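Long-range contacts in putative glyoxalase superfamily protein (PDB 3IUZ), which probably acts as an iron(II)-dependent dioxygenase that converts 2-oxoadipate to 2-hydroxyglutarate with loss of carbon dioxide: residues A40-I45 / A131-P136; G56-V61 / S301-I306; V79-A84 / H238-V243; E158-V163 / E217-E222; G165-P170 / R206-P211. One frame throughout, in Å; residues are numbered along the deposited sequence. Where two conformers were deposited one is given.

Contact 1 (A40-I45 / A131-P136); sequences ATRAEI and AHADAP
Arg42 and Asp134 form a side-on, two-nitrogen salt bridge in which each carboxylate oxygen takes one donor: NE of Arg42 lies 2.9 Å from OD2 of Asp134, and NH2 of Arg42 is 2.9 Å from OD1. Both oxygens sit almost in the guanidinium plane, yet that plane is turned 36° from the carboxylate. The bridge ties the first turn of helix 42-60 to the type I beta turn His132-Ala135 that begins at the last residue of strand 125-132. The helix start is a capping box of Thr41 and Glu44, with Glu44 N held by Thr41 OG1 at 3.2 Å. Arg42 turns CG between its backbone N and carbonyl carbon (chi1 68°) and then extends straight to NE, which carries the charge across to the turn. A water links Asp134 OD2 to Ala43 N, giving the same oxygen a second hold on the helix. Beyond the charges, His132 brings CE1 to 3.9 Å from CA of Ala43, while its NE2 is bonded to Leu110 O. His132 also steadies the turn from within, because its ND1 accepts from Asp134 N at 3.1 Å. Next to the ion pair, CB of Ala133 lies 4.0 Å from NH2 of Arg42.

Contact 2 (G56-V61 / S301-I306); sequences GILDRV and SFYEFI
CB of Ser301 meets both CG2 of Val61 and CD1 of Ile57, 3.8 Å from each; Ile57 has two conformers, and its touch belongs to the one given. The other methyl of Val61, CG1, reaches along the strand backbone to within 3.9 Å of Phe302 CA. This division follows from chi1 of -177°, which sets CG1 anti to the backbone N of Val61 and CG2 beside it. One turn back, Leu58 extends CD2 to 4.0 Å from Tyr303 CE2, approaching the ring obliquely; Tyr303 itself is fixed at its far end by OH bonding to Asp241.

The polar links across the segments run through water. One water lies between Arg60 NE, at 3.1 Å, and Ser301 OG, at 2.7 Å; it is in the plane of the Arg60 guanidinium, at its edge. A second receives from Ser301 N and gives to Arg60 O, the latter 2.7 Å from the water oxygen. Arg60 NH2 and Ser301 OG are also both hydrogen-bonded to Phe236 O, so one carbonyl from outside the segments receives both side chains.

Taken together, the geometry joins the last turns of helix 42-60 to the 302-306 part of strand 293-306: a helix laid against a mixed beta sheet, consistent with the glyoxalase clan to which this family belongs.

Contact 3 (V79-A84 / H238-V243); sequences VFDHGA and HATDRV
Asp81 OD1 is gripped by two nitrogens of Arg242, NE at 2.7 Å and NH2 at 3.1 Å, and also takes a salt bridge from Arg308. NE uses the anti lone pair of OD1, whereas NH2 comes from above the carboxylate, whose plane stands 74° from the guanidinium. The other oxygen, Asp81 OD2, accepts from His82 ND1 at 2.8 Å in the plane of that ring, which fixes the imidazole's rotation. Strands 80-84 and 238-242 are antiparallel neighbours in the mixed sheet, their directions 158° apart; Arg242 N to Val79 O and Asp81 N to Thr240 O are among their backbone bonds. On one side of the sheet His82, Ala84, His238 and Thr240 gather. His82 NE2 and His238 NE2 lie 3.3 Å apart in a weak bond, and a water of doubtful identity is modelled 2.5 Å from each. Glu304 OE1 is 2.9 Å from this water, so His82, His238 and Glu304 surround it in a way consistent with the family's two-histidine, one-carboxylate iron site, though no metal is modelled. Thr240 sets CB over the face of His82, its OG1 bonded to Glu304. Ala84 likewise places CB over His238, 3.6 Å from its ring centroid.

Contact 4 (E158-V163 / E217-E222); sequences EAVGRV and ETLLRE
Leu219 is the bump of this contact, and its two methyls are divided among three side chains of the facing helix. CD2 enters the notch between Ala159 and Val160, 3.7 Å from CB of Ala159 and 3.4 Å from CG2 of Val160, a tight fit. CD1 leans along the helix toward Val163, whose CG2 lies 4.3 Å away. Because Ala159 and Val163 are one helical turn apart, with Val160 to the flank, the leucine sits against a shallow hollow whose floor is the small methyl of Ala159. The torsion of Leu219 (chi1 -59°) points CG away from its own carbonyl carbon, which aims the isobutyl group across the gap. The two helices cross at a steep angle, their short-segment axes 9.6 Å apart at closest approach and their directions 131° apart. The pair joins helix 154-164 to helix 213-222, and Met226 of helix 224-232 touches both Val160 and Leu219, extending the apolar cluster. At the rim Thr218 turns its methyl to Ala159, CG2 to CB 4.0 Å, while its hydroxyl bonds back to Ala214 O within its own helix. Arg162 adds a salt bridge to Asp215 of the partner helix.

Contact 5 (G165-P170 / R206-P211); sequences GNSADP and RQHGVP
Ala168 N and Gln207 O make the shortest polar link of this contact, a bond of 2.8 Å with an N-H...O angle of 174°. Although the hydrogen is almost in line, the donor stands 46° above the carbonyl plane. The same oxygen is approached by Ser167 CA at 3.4 Å as a CA-H...O contact. A second bond runs from Gly209 N to Asn166 OD1, 3.1 Å, again from above the amide plane; Asn166 has two conformers, so this link belongs to the one given. In that conformer a water joins Asn166 ND2 to Gly209 O.

Gln207 supplies the packing. Its chain bends at chi2 (-52°) and brings the amide across the ring of Pro170, with OE1 3.4 Å from Pro170 CB and CD 3.6 Å from Pro170 CG. The amide is positioned from behind by NE2 bonding to Pro202 O.

Further out, another water spans Ser167 OG and His208 ND1, 2.8 Å from each. Ser167 OG is also bonded to Thr164 O at the end of helix 154-164, and His208 NE2 to Ala230 O in helix 224-232. Residues 165-170 lie between helices 154-164 and 173-185, and residues 206-211 between helices 190-200 and 213-222. Two direct bonds from backbone N-H groups and two water bridges thus join irregular loops without strand pairing, at the cost of burying Ala168 O, which has no partner anywhere in the model.

In the fold
Contacts 2 and 3 are the core pair: both are buried, their centres lie about 9 Å from the centre of the chain and from each other, and neighbouring strands 238-242 and 293-306 carry them, touching where Tyr303 meets Asp241. Contact 1 reaches the same sheet and shares helix 42-60 with contact 2, but sits about 17 Å from the chain centre and relies on an ion pair. Contacts 4 and 5 lie on one side of the chain, adjoining where Val163 touches His208 and Pro211. Contact 4, its centre about 23 Å from the chain centre, is buried and apolar between its segments, with an ion pair beside it; contact 5, partly buried, depends on backbone bonds and water. Strand hydrogen bonding dominates only contact 3.

Contact 1 (A40-I45 / A131-P136)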
# COMPACT_ATOMS: atom_id res chain seq x y z
N ALA A 40 -7.96 -7.39 20.89
CA ALA A 40 -7.80 -7.38 19.45
C ALA A 40 -6.74 -8.37 19.03
O ALA A 40 -5.56 -8.32 19.47
CB ALA A 40 -7.46 -5.98 18.95
N THR A 41 -7.16 -9.30 18.17
CA THR A 41 -6.21 -10.26 17.64
C THR A 41 -5.32 -9.65 16.54
O THR A 41 -5.68 -8.63 15.95
CB THR A 41 -6.91 -11.46 17.05
OG1 THR A 41 -7.74 -11.06 15.95
CG2 THR A 41 -7.78 -12.17 18.11
N ARG A 42 -4.22 -10.32 16.20
CA ARG A 42 -3.37 -9.83 15.13
C ARG A 42 -4.09 -9.73 13.80
O ARG A 42 -3.83 -8.79 13.03
CB ARG A 42 -2.09 -10.64 14.95
CG ARG A 42 -2.28 -12.01 14.45
CD ARG A 42 -0.94 -12.71 14.27
NE ARG A 42 -1.16 -14.00 13.63
CZ ARG A 42 -0.21 -14.88 13.35
NH1 ARG A 42 1.08 -14.66 13.65
NH2 ARG A 42 -0.57 -16.00 12.75
N ALA A 43 -4.96 -10.71 13.51
CA ALA A 43 -5.81 -10.65 12.30
C ALA A 43 -6.71 -9.40 12.26
O ALA A 43 -6.82 -8.70 11.25
CB ALA A 43 -6.66 -11.88 12.19
N GLU A 44 -7.43 -9.16 13.35
CA GLU A 44 -8.23 -7.96 13.44
C GLU A 44 -7.39 -6.67 13.25
O GLU A 44 -7.82 -5.73 12.55
CB GLU A 44 -8.94 -7.89 14.79
CG GLU A 44 -10.00 -9.00 14.98
CD GLU A 44 -10.55 -9.11 16.38
OE1 GLU A 44 -9.96 -8.54 17.34
OE2 GLU A 44 -11.58 -9.79 16.53
N ILE A 45 -6.22 -6.63 13.89
CA ILE A 45 -5.39 -5.46 13.80
C ILE A 45 -4.90 -5.29 12.37
O ILE A 45 -4.87 -4.15 11.83
CB ILE A 45 -4.22 -5.52 14.82
CG1 ILE A 45 -4.78 -5.31 16.22
CG2 ILE A 45 -3.12 -4.48 14.50
CD1 ILE A 45 -3.83 -5.87 17.37
N ALA A 131 0.95 -12.52 2.33
CA ALA A 131 -0.42 -12.87 2.69
C ALA A 131 -0.50 -13.17 4.15
O ALA A 131 0.43 -13.75 4.73
CB ALA A 131 -0.92 -14.13 1.89
N HIS A 132 -1.64 -12.86 4.72
CA HIS A 132 -1.83 -13.05 6.15
C HIS A 132 -2.11 -14.50 6.52
O HIS A 132 -3.05 -15.13 5.99
CB HIS A 132 -2.91 -12.12 6.68
CG HIS A 132 -2.77 -11.89 8.14
ND1 HIS A 132 -3.23 -12.81 9.07
CD2 HIS A 132 -2.16 -10.90 8.85
CE1 HIS A 132 -2.92 -12.39 10.28
NE2 HIS A 132 -2.30 -11.22 10.19
N ALA A 133 -1.33 -15.01 7.46
CA ALA A 133 -1.41 -16.44 7.83
C ALA A 133 -2.79 -16.81 8.38
O ALA A 133 -3.16 -17.95 8.31
CB ALA A 133 -0.31 -16.81 8.86
N ASP A 134 -3.53 -15.86 8.95
CA ASP A 134 -4.79 -16.20 9.61
C ASP A 134 -5.99 -16.13 8.68
O ASP A 134 -7.06 -16.63 9.03
CB ASP A 134 -5.07 -15.33 10.85
CG ASP A 134 -4.01 -15.44 11.93
OD1 ASP A 134 -3.34 -16.50 12.04
OD2 ASP A 134 -3.87 -14.46 12.70
N ALA A 135 -5.86 -15.50 7.52
CA ALA A 135 -6.97 -15.35 6.58
C ALA A 135 -6.37 -14.91 5.24
O ALA A 135 -6.58 -13.76 4.81
CB ALA A 135 -8.01 -14.30 7.11
N PRO A 136 -5.59 -15.80 4.59
CA PRO A 136 -4.76 -15.40 3.45
C PRO A 136 -5.57 -14.90 2.24
O PRO A 136 -5.11 -14.02 1.50
CB PRO A 136 -3.99 -16.69 3.11
CG PRO A 136 -4.65 -17.79 3.88
CD PRO A 136 -5.32 -17.17 5.03
O HOH W 1 -5.29 -13.35 14.77

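Contact 2 (G56-V61 / S301-I306)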
# COMPACT_ATOMS: atom_id res chain seq x y z
N GLY A 56 -6.68 6.15 3.45
CA GLY A 56 -5.59 7.06 3.10
C GLY A 56 -5.36 7.10 1.59
O GLY A 56 -5.12 8.18 1.02
N ILE A 57 -5.47 5.97 0.90
CA ILE A 57 -5.39 5.96 -0.58
C ILE A 57 -6.52 6.76 -1.17
O ILE A 57 -6.29 7.59 -2.05
CB ILE A 57 -5.42 4.56 -1.23
CG1 ILE A 57 -4.04 4.19 -1.74
CG2 ILE A 57 -6.40 4.49 -2.48
CD1 ILE A 57 -3.44 5.16 -2.69
N LEU A 58 -7.74 6.52 -0.70
CA LEU A 58 -8.90 7.25 -1.19
C LEU A 58 -8.74 8.77 -1.02
O LEU A 58 -9.22 9.53 -1.88
CB LEU A 58 -10.17 6.76 -0.50
CG LEU A 58 -10.61 5.31 -0.80
CD1 LEU A 58 -11.96 5.07 -0.13
CD2 LEU A 58 -10.66 5.00 -2.34
N ASP A 59 -8.09 9.21 0.06
CA ASP A 59 -7.89 10.63 0.30
C ASP A 59 -7.01 11.26 -0.79
O ASP A 59 -7.04 12.46 -0.96
CB ASP A 59 -7.18 10.89 1.63
CG ASP A 59 -8.04 10.55 2.85
OD1 ASP A 59 -9.27 10.46 2.73
OD2 ASP A 59 -7.45 10.39 3.94
N ARG A 60 -6.16 10.49 -1.47
CA ARG A 60 -5.29 11.09 -2.48
C ARG A 60 -5.39 10.49 -3.88
O ARG A 60 -4.55 10.78 -4.77
CB ARG A 60 -3.85 11.07 -2.01
CG ARG A 60 -3.23 9.71 -1.98
CD ARG A 60 -1.83 9.84 -1.43
NE ARG A 60 -1.19 8.54 -1.53
CZ ARG A 60 -1.43 7.55 -0.69
NH1 ARG A 60 -2.27 7.76 0.34
NH2 ARG A 60 -0.85 6.36 -0.86
N VAL A 61 -6.41 9.66 -4.07
CA VAL A 61 -6.71 9.04 -5.36
C VAL A 61 -8.19 9.35 -5.68
O VAL A 61 -9.08 8.54 -5.46
CB VAL A 61 -6.41 7.57 -5.34
CG1 VAL A 61 -6.67 6.93 -6.78
CG2 VAL A 61 -4.97 7.33 -4.89
N SER A 301 -0.85 8.09 -7.20
CA SER A 301 -1.23 6.69 -7.05
C SER A 301 -2.52 6.39 -7.81
O SER A 301 -3.16 7.31 -8.34
CB SER A 301 -1.38 6.42 -5.57
OG SER A 301 -0.12 6.59 -4.94
N PHE A 302 -2.94 5.13 -7.84
CA PHE A 302 -4.10 4.70 -8.64
C PHE A 302 -4.94 3.64 -7.92
O PHE A 302 -4.53 3.08 -6.87
CB PHE A 302 -3.73 4.26 -10.08
CG PHE A 302 -2.84 3.03 -10.20
CD1 PHE A 302 -1.46 3.16 -10.20
CD2 PHE A 302 -3.37 1.76 -10.36
CE1 PHE A 302 -0.63 2.08 -10.38
CE2 PHE A 302 -2.55 0.65 -10.50
CZ PHE A 302 -1.16 0.81 -10.53
N TYR A 303 -6.14 3.44 -8.44
CA TYR A 303 -7.11 2.44 -7.94
C TYR A 303 -7.26 1.40 -9.02
O TYR A 303 -7.51 1.72 -10.18
CB TYR A 303 -8.45 3.11 -7.67
CG TYR A 303 -9.46 2.29 -6.88
CD1 TYR A 303 -10.31 1.39 -7.50
CD2 TYR A 303 -9.62 2.50 -5.53
CE1 TYR A 303 -11.25 0.67 -6.79
CE2 TYR A 303 -10.59 1.80 -4.81
CZ TYR A 303 -11.38 0.90 -5.42
OH TYR A 303 -12.31 0.18 -4.69
N GLU A 304 -7.12 0.14 -8.62
CA GLU A 304 -7.04 -0.97 -9.53
C GLU A 304 -8.09 -2.03 -9.19
O GLU A 304 -8.52 -2.15 -8.04
CB GLU A 304 -5.63 -1.59 -9.44
CG GLU A 304 -5.41 -2.90 -10.26
CD GLU A 304 -3.99 -3.42 -10.09
OE1 GLU A 304 -3.71 -4.14 -9.11
OE2 GLU A 304 -3.16 -3.04 -10.92
N PHE A 305 -8.48 -2.77 -10.20
CA PHE A 305 -9.44 -3.85 -10.07
C PHE A 305 -8.78 -5.18 -10.43
O PHE A 305 -7.93 -5.25 -11.33
CB PHE A 305 -10.61 -3.65 -11.02
CG PHE A 305 -11.38 -2.41 -10.76
CD1 PHE A 305 -12.25 -2.33 -9.71
CD2 PHE A 305 -11.21 -1.31 -11.56
CE1 PHE A 305 -12.96 -1.17 -9.45
CE2 PHE A 305 -11.96 -0.15 -11.29
CZ PHE A 305 -12.82 -0.11 -10.23
N ILE A 306 -9.24 -6.24 -9.77
CA ILE A 306 -8.67 -7.56 -10.01
C ILE A 306 -9.80 -8.57 -9.91
O ILE A 306 -10.70 -8.42 -9.08
CB ILE A 306 -7.57 -7.89 -8.98
CG1 ILE A 306 -6.80 -9.17 -9.39
CG2 ILE A 306 -8.15 -8.00 -7.57
CD1 ILE A 306 -5.36 -9.20 -8.69
O HOH W 2 0.71 8.97 -3.89
O HOH W 3 -2.20 10.02 -5.78

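Contact 3 (V79-A84 / H238-V243)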
# COMPACT_ATOMS: atom_id res chain seq x y z
N VAL A 79 -13.90 -5.18 -2.03
CA VAL A 79 -13.08 -6.22 -1.40
C VAL A 79 -11.65 -5.82 -1.58
O VAL A 79 -11.15 -5.85 -2.72
CB VAL A 79 -13.34 -7.58 -2.03
CG1 VAL A 79 -12.33 -8.66 -1.48
CG2 VAL A 79 -14.78 -7.94 -1.78
N PHE A 80 -11.00 -5.38 -0.48
CA PHE A 80 -9.64 -4.91 -0.55
C PHE A 80 -8.71 -6.10 -0.78
O PHE A 80 -8.46 -6.89 0.13
CB PHE A 80 -9.23 -4.14 0.69
CG PHE A 80 -7.91 -3.41 0.60
CD1 PHE A 80 -7.28 -3.09 -0.61
CD2 PHE A 80 -7.29 -3.02 1.78
CE1 PHE A 80 -6.07 -2.40 -0.62
CE2 PHE A 80 -6.14 -2.35 1.77
CZ PHE A 80 -5.50 -2.02 0.58
N ASP A 81 -8.20 -6.19 -2.00
CA ASP A 81 -7.40 -7.32 -2.43
C ASP A 81 -5.94 -7.19 -2.03
O ASP A 81 -5.37 -8.15 -1.49
CB ASP A 81 -7.49 -7.48 -3.93
CG ASP A 81 -6.80 -8.75 -4.41
OD1 ASP A 81 -7.48 -9.79 -4.47
OD2 ASP A 81 -5.61 -8.67 -4.74
N HIS A 82 -5.31 -6.07 -2.37
CA HIS A 82 -3.94 -5.82 -1.98
C HIS A 82 -3.59 -4.34 -2.14
O HIS A 82 -4.21 -3.66 -2.97
CB HIS A 82 -2.98 -6.67 -2.81
CG HIS A 82 -2.83 -6.26 -4.24
ND1 HIS A 82 -3.65 -6.73 -5.24
CD2 HIS A 82 -1.89 -5.50 -4.85
CE1 HIS A 82 -3.21 -6.28 -6.40
NE2 HIS A 82 -2.16 -5.50 -6.19
N GLY A 83 -2.68 -3.85 -1.29
CA GLY A 83 -1.98 -2.58 -1.50
C GLY A 83 -0.55 -2.87 -1.98
O GLY A 83 0.07 -3.88 -1.55
N ALA A 84 -0.03 -2.05 -2.88
CA ALA A 84 1.31 -2.25 -3.43
C ALA A 84 2.13 -1.04 -3.04
O ALA A 84 1.66 0.10 -3.16
CB ALA A 84 1.29 -2.39 -4.94
N HIS A 238 -0.74 1.85 -5.28
CA HIS A 238 -2.10 1.60 -5.65
C HIS A 238 -2.78 0.70 -4.64
O HIS A 238 -2.10 0.01 -3.84
CB HIS A 238 -2.18 1.04 -7.10
CG HIS A 238 -1.64 -0.35 -7.26
ND1 HIS A 238 -0.37 -0.62 -7.75
CD2 HIS A 238 -2.20 -1.56 -7.02
CE1 HIS A 238 -0.20 -1.93 -7.83
NE2 HIS A 238 -1.28 -2.52 -7.35
N ALA A 239 -4.10 0.78 -4.63
CA ALA A 239 -4.93 -0.18 -3.95
C ALA A 239 -5.76 -0.91 -4.98
O ALA A 239 -6.17 -0.31 -5.98
CB ALA A 239 -5.85 0.48 -2.95
N THR A 240 -6.08 -2.16 -4.68
CA THR A 240 -6.78 -3.03 -5.62
C THR A 240 -8.01 -3.64 -5.01
O THR A 240 -8.01 -4.07 -3.84
CB THR A 240 -5.83 -4.12 -6.11
OG1 THR A 240 -4.69 -3.49 -6.69
CG2 THR A 240 -6.48 -5.08 -7.17
N ASP A 241 -9.05 -3.72 -5.82
CA ASP A 241 -10.41 -4.05 -5.36
C ASP A 241 -10.74 -5.32 -6.12
O ASP A 241 -10.64 -5.35 -7.35
CB ASP A 241 -11.34 -2.88 -5.72
CG ASP A 241 -12.79 -3.08 -5.35
OD1 ASP A 241 -13.21 -4.17 -4.89
OD2 ASP A 241 -13.56 -2.08 -5.53
N ARG A 242 -11.09 -6.36 -5.37
CA ARG A 242 -11.37 -7.67 -5.95
C ARG A 242 -12.84 -7.75 -6.37
O ARG A 242 -13.74 -7.70 -5.51
CB ARG A 242 -11.03 -8.81 -4.98
CG ARG A 242 -11.18 -10.18 -5.62
CD ARG A 242 -11.01 -11.31 -4.56
NE ARG A 242 -9.75 -11.17 -3.82
CZ ARG A 242 -9.42 -11.84 -2.74
NH1 ARG A 242 -10.30 -12.67 -2.19
NH2 ARG A 242 -8.22 -11.67 -2.18
N VAL A 243 -13.07 -7.86 -7.68
CA VAL A 243 -14.41 -7.81 -8.26
C VAL A 243 -14.68 -9.07 -9.04
O VAL A 243 -13.76 -9.84 -9.39
CB VAL A 243 -14.63 -6.54 -9.16
CG1 VAL A 243 -14.46 -5.24 -8.31
CG2 VAL A 243 -13.64 -6.51 -10.36
O HOH W 4 -5.29 -10.94 -2.31
O HOH W 5 -1.01 -4.80 -8.30

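Contact 4 (E158-V163 / E217-E222)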
# COMPACT_ATOMS: atom_id res chain seq x y z
N GLU A 158 24.19 8.42 -8.00
CA GLU A 158 24.44 9.56 -7.11
C GLU A 158 23.16 10.30 -6.75
O GLU A 158 22.98 10.75 -5.63
CB GLU A 158 25.38 10.56 -7.79
CG GLU A 158 26.78 10.03 -7.97
CD GLU A 158 27.56 10.82 -9.03
OE1 GLU A 158 27.11 11.95 -9.41
OE2 GLU A 158 28.61 10.28 -9.47
N ALA A 159 22.27 10.43 -7.74
CA ALA A 159 20.98 11.06 -7.52
C ALA A 159 20.15 10.24 -6.51
O ALA A 159 19.58 10.82 -5.58
CB ALA A 159 20.22 11.21 -8.80
N VAL A 160 20.14 8.92 -6.68
CA VAL A 160 19.42 8.07 -5.73
C VAL A 160 19.87 8.36 -4.29
O VAL A 160 19.04 8.66 -3.43
CB VAL A 160 19.52 6.58 -6.08
CG1 VAL A 160 18.91 5.70 -4.93
CG2 VAL A 160 18.82 6.32 -7.40
N GLY A 161 21.17 8.34 -4.04
CA GLY A 161 21.67 8.53 -2.71
C GLY A 161 21.38 9.90 -2.14
O GLY A 161 21.07 10.03 -0.96
N ARG A 162 21.44 10.94 -2.96
CA ARG A 162 21.05 12.25 -2.46
C ARG A 162 19.58 12.27 -2.05
O ARG A 162 19.23 12.94 -1.09
CB ARG A 162 21.35 13.38 -3.45
CG ARG A 162 22.78 13.85 -3.41
CD ARG A 162 22.90 15.19 -4.13
NE ARG A 162 22.62 14.96 -5.53
CZ ARG A 162 23.50 14.47 -6.39
NH1 ARG A 162 24.75 14.21 -6.01
NH2 ARG A 162 23.15 14.28 -7.64
N VAL A 163 18.73 11.54 -2.75
CA VAL A 163 17.30 11.56 -2.47
C VAL A 163 17.00 10.73 -1.22
O VAL A 163 16.32 11.22 -0.32
CB VAL A 163 16.45 11.12 -3.69
CG1 VAL A 163 15.02 10.82 -3.27
CG2 VAL A 163 16.47 12.20 -4.82
N GLU A 217 14.76 14.81 -11.98
CA GLU A 217 14.85 14.76 -13.44
C GLU A 217 15.92 13.77 -13.89
O GLU A 217 15.69 13.00 -14.82
CB GLU A 217 15.05 16.17 -14.02
CG GLU A 217 13.81 17.04 -13.76
CD GLU A 217 14.01 18.53 -13.96
OE1 GLU A 217 15.16 19.02 -14.04
OE2 GLU A 217 12.98 19.23 -14.02
N THR A 218 17.07 13.74 -13.22
CA THR A 218 18.09 12.72 -13.53
C THR A 218 17.52 11.31 -13.42
O THR A 218 17.74 10.46 -14.31
CB THR A 218 19.30 12.84 -12.60
OG1 THR A 218 19.96 14.09 -12.87
CG2 THR A 218 20.27 11.66 -12.80
N LEU A 219 16.76 11.07 -12.35
CA LEU A 219 16.14 9.75 -12.18
C LEU A 219 15.14 9.50 -13.30
O LEU A 219 15.08 8.40 -13.89
CB LEU A 219 15.47 9.63 -10.80
CG LEU A 219 16.38 9.81 -9.53
CD1 LEU A 219 15.53 9.87 -8.26
CD2 LEU A 219 17.46 8.76 -9.42
N LEU A 220 14.35 10.52 -13.59
CA LEU A 220 13.27 10.32 -14.54
C LEU A 220 13.76 9.96 -15.94
O LEU A 220 13.08 9.23 -16.66
CB LEU A 220 12.37 11.54 -14.58
CG LEU A 220 11.09 11.49 -15.39
CD1 LEU A 220 10.20 10.27 -15.06
CD2 LEU A 220 10.35 12.83 -15.21
N ARG A 221 14.94 10.43 -16.31
CA ARG A 221 15.50 10.08 -17.61
C ARG A 221 15.80 8.58 -17.77
O ARG A 221 15.83 8.08 -18.89
CB ARG A 221 16.75 10.89 -17.87
CG ARG A 221 16.49 12.38 -17.75
CD ARG A 221 17.33 13.28 -18.62
NE ARG A 221 16.99 14.65 -18.24
CZ ARG A 221 17.62 15.34 -17.28
NH1 ARG A 221 18.65 14.82 -16.61
NH2 ARG A 221 17.20 16.57 -16.99
N GLU A 222 16.03 7.87 -16.68
CA GLU A 222 16.36 6.44 -16.79
C GLU A 222 15.31 5.51 -16.22
O GLU A 222 15.23 4.36 -16.63
CB GLU A 222 17.73 6.15 -16.20
CG GLU A 222 18.81 7.10 -16.72
CD GLU A 222 20.15 6.87 -16.12
OE1 GLU A 222 20.51 5.69 -15.93
OE2 GLU A 222 20.85 7.88 -15.85

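Contact 5 (G165-P170 / R206-P211)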
# COMPACT_ATOMS: atom_id res chain seq x y z
N GLY A 165 19.34 9.24 1.04
CA GLY A 165 20.36 9.11 2.07
C GLY A 165 20.07 9.89 3.35
O GLY A 165 20.78 9.77 4.33
N ASN A 166 18.99 10.64 3.36
CA ASN A 166 18.56 11.37 4.56
C ASN A 166 17.29 10.78 5.17
O ASN A 166 16.71 11.38 6.07
CB ASN A 166 18.35 12.88 4.23
CG ASN A 166 17.25 13.11 3.14
OD1 ASN A 166 16.20 12.43 3.11
ND2 ASN A 166 17.49 14.09 2.27
N SER A 167 16.84 9.63 4.68
CA SER A 167 15.57 9.10 5.13
C SER A 167 15.48 8.93 6.64
O SER A 167 16.48 8.52 7.31
CB SER A 167 15.26 7.75 4.51
OG SER A 167 15.22 7.82 3.12
N ALA A 168 14.30 9.21 7.16
CA ALA A 168 14.00 8.91 8.57
C ALA A 168 13.57 7.45 8.68
O ALA A 168 13.18 6.84 7.68
CB ALA A 168 12.89 9.81 9.11
N ASP A 169 13.70 6.90 9.90
CA ASP A 169 13.04 5.64 10.24
C ASP A 169 11.75 5.92 10.97
O ASP A 169 11.74 6.38 12.14
CB ASP A 169 13.96 4.72 11.05
CG ASP A 169 13.33 3.33 11.30
OD1 ASP A 169 12.12 3.16 11.02
OD2 ASP A 169 14.06 2.40 11.74
N PRO A 170 10.61 5.70 10.30
CA PRO A 170 9.33 5.98 10.95
C PRO A 170 8.85 4.98 12.00
O PRO A 170 7.90 5.26 12.73
CB PRO A 170 8.36 5.93 9.76
CG PRO A 170 8.94 4.79 8.96
CD PRO A 170 10.41 5.03 9.00
N ARG A 206 6.43 8.98 2.53
CA ARG A 206 7.78 9.38 2.09
C ARG A 206 8.60 9.69 3.34
O ARG A 206 8.26 10.57 4.07
CB ARG A 206 7.69 10.63 1.20
CG ARG A 206 8.95 10.98 0.38
CD ARG A 206 8.95 12.45 -0.06
NE ARG A 206 9.27 13.31 1.07
CZ ARG A 206 8.98 14.60 1.17
NH1 ARG A 206 8.39 15.23 0.15
NH2 ARG A 206 9.29 15.27 2.28
N GLN A 207 9.70 8.97 3.54
CA GLN A 207 10.58 9.14 4.70
C GLN A 207 11.78 10.05 4.46
O GLN A 207 12.44 10.48 5.42
CB GLN A 207 11.08 7.78 5.11
CG GLN A 207 9.93 6.81 5.44
CD GLN A 207 8.96 7.36 6.42
OE1 GLN A 207 9.35 8.07 7.34
NE2 GLN A 207 7.70 7.01 6.29
N HIS A 208 12.08 10.34 3.19
CA HIS A 208 13.11 11.31 2.84
C HIS A 208 12.54 12.72 2.67
O HIS A 208 11.33 12.90 2.54
CB HIS A 208 13.90 10.84 1.59
CG HIS A 208 13.07 10.60 0.37
ND1 HIS A 208 12.67 9.34 -0.03
CD2 HIS A 208 12.55 11.47 -0.53
CE1 HIS A 208 11.93 9.45 -1.13
NE2 HIS A 208 11.86 10.73 -1.47
N GLY A 209 13.43 13.73 2.69
CA GLY A 209 13.01 15.11 2.53
C GLY A 209 12.73 15.45 1.08
O GLY A 209 12.92 14.63 0.21
N VAL A 210 12.27 16.68 0.86
CA VAL A 210 11.98 17.19 -0.46
C VAL A 210 13.21 17.00 -1.32
O VAL A 210 14.26 17.45 -0.97
CB VAL A 210 11.58 18.69 -0.41
CG1 VAL A 210 11.36 19.25 -1.79
CG2 VAL A 210 10.36 18.89 0.50
N PRO A 211 13.09 16.30 -2.44
CA PRO A 211 14.25 16.15 -3.30
C PRO A 211 14.49 17.35 -4.23
O PRO A 211 13.58 18.13 -4.50
CB PRO A 211 13.88 14.97 -4.18
CG PRO A 211 12.44 15.10 -4.32
CD PRO A 211 11.94 15.57 -2.97
O HOH W 6 15.49 13.73 -0.27
O HOH W 7 13.11 7.05 1.47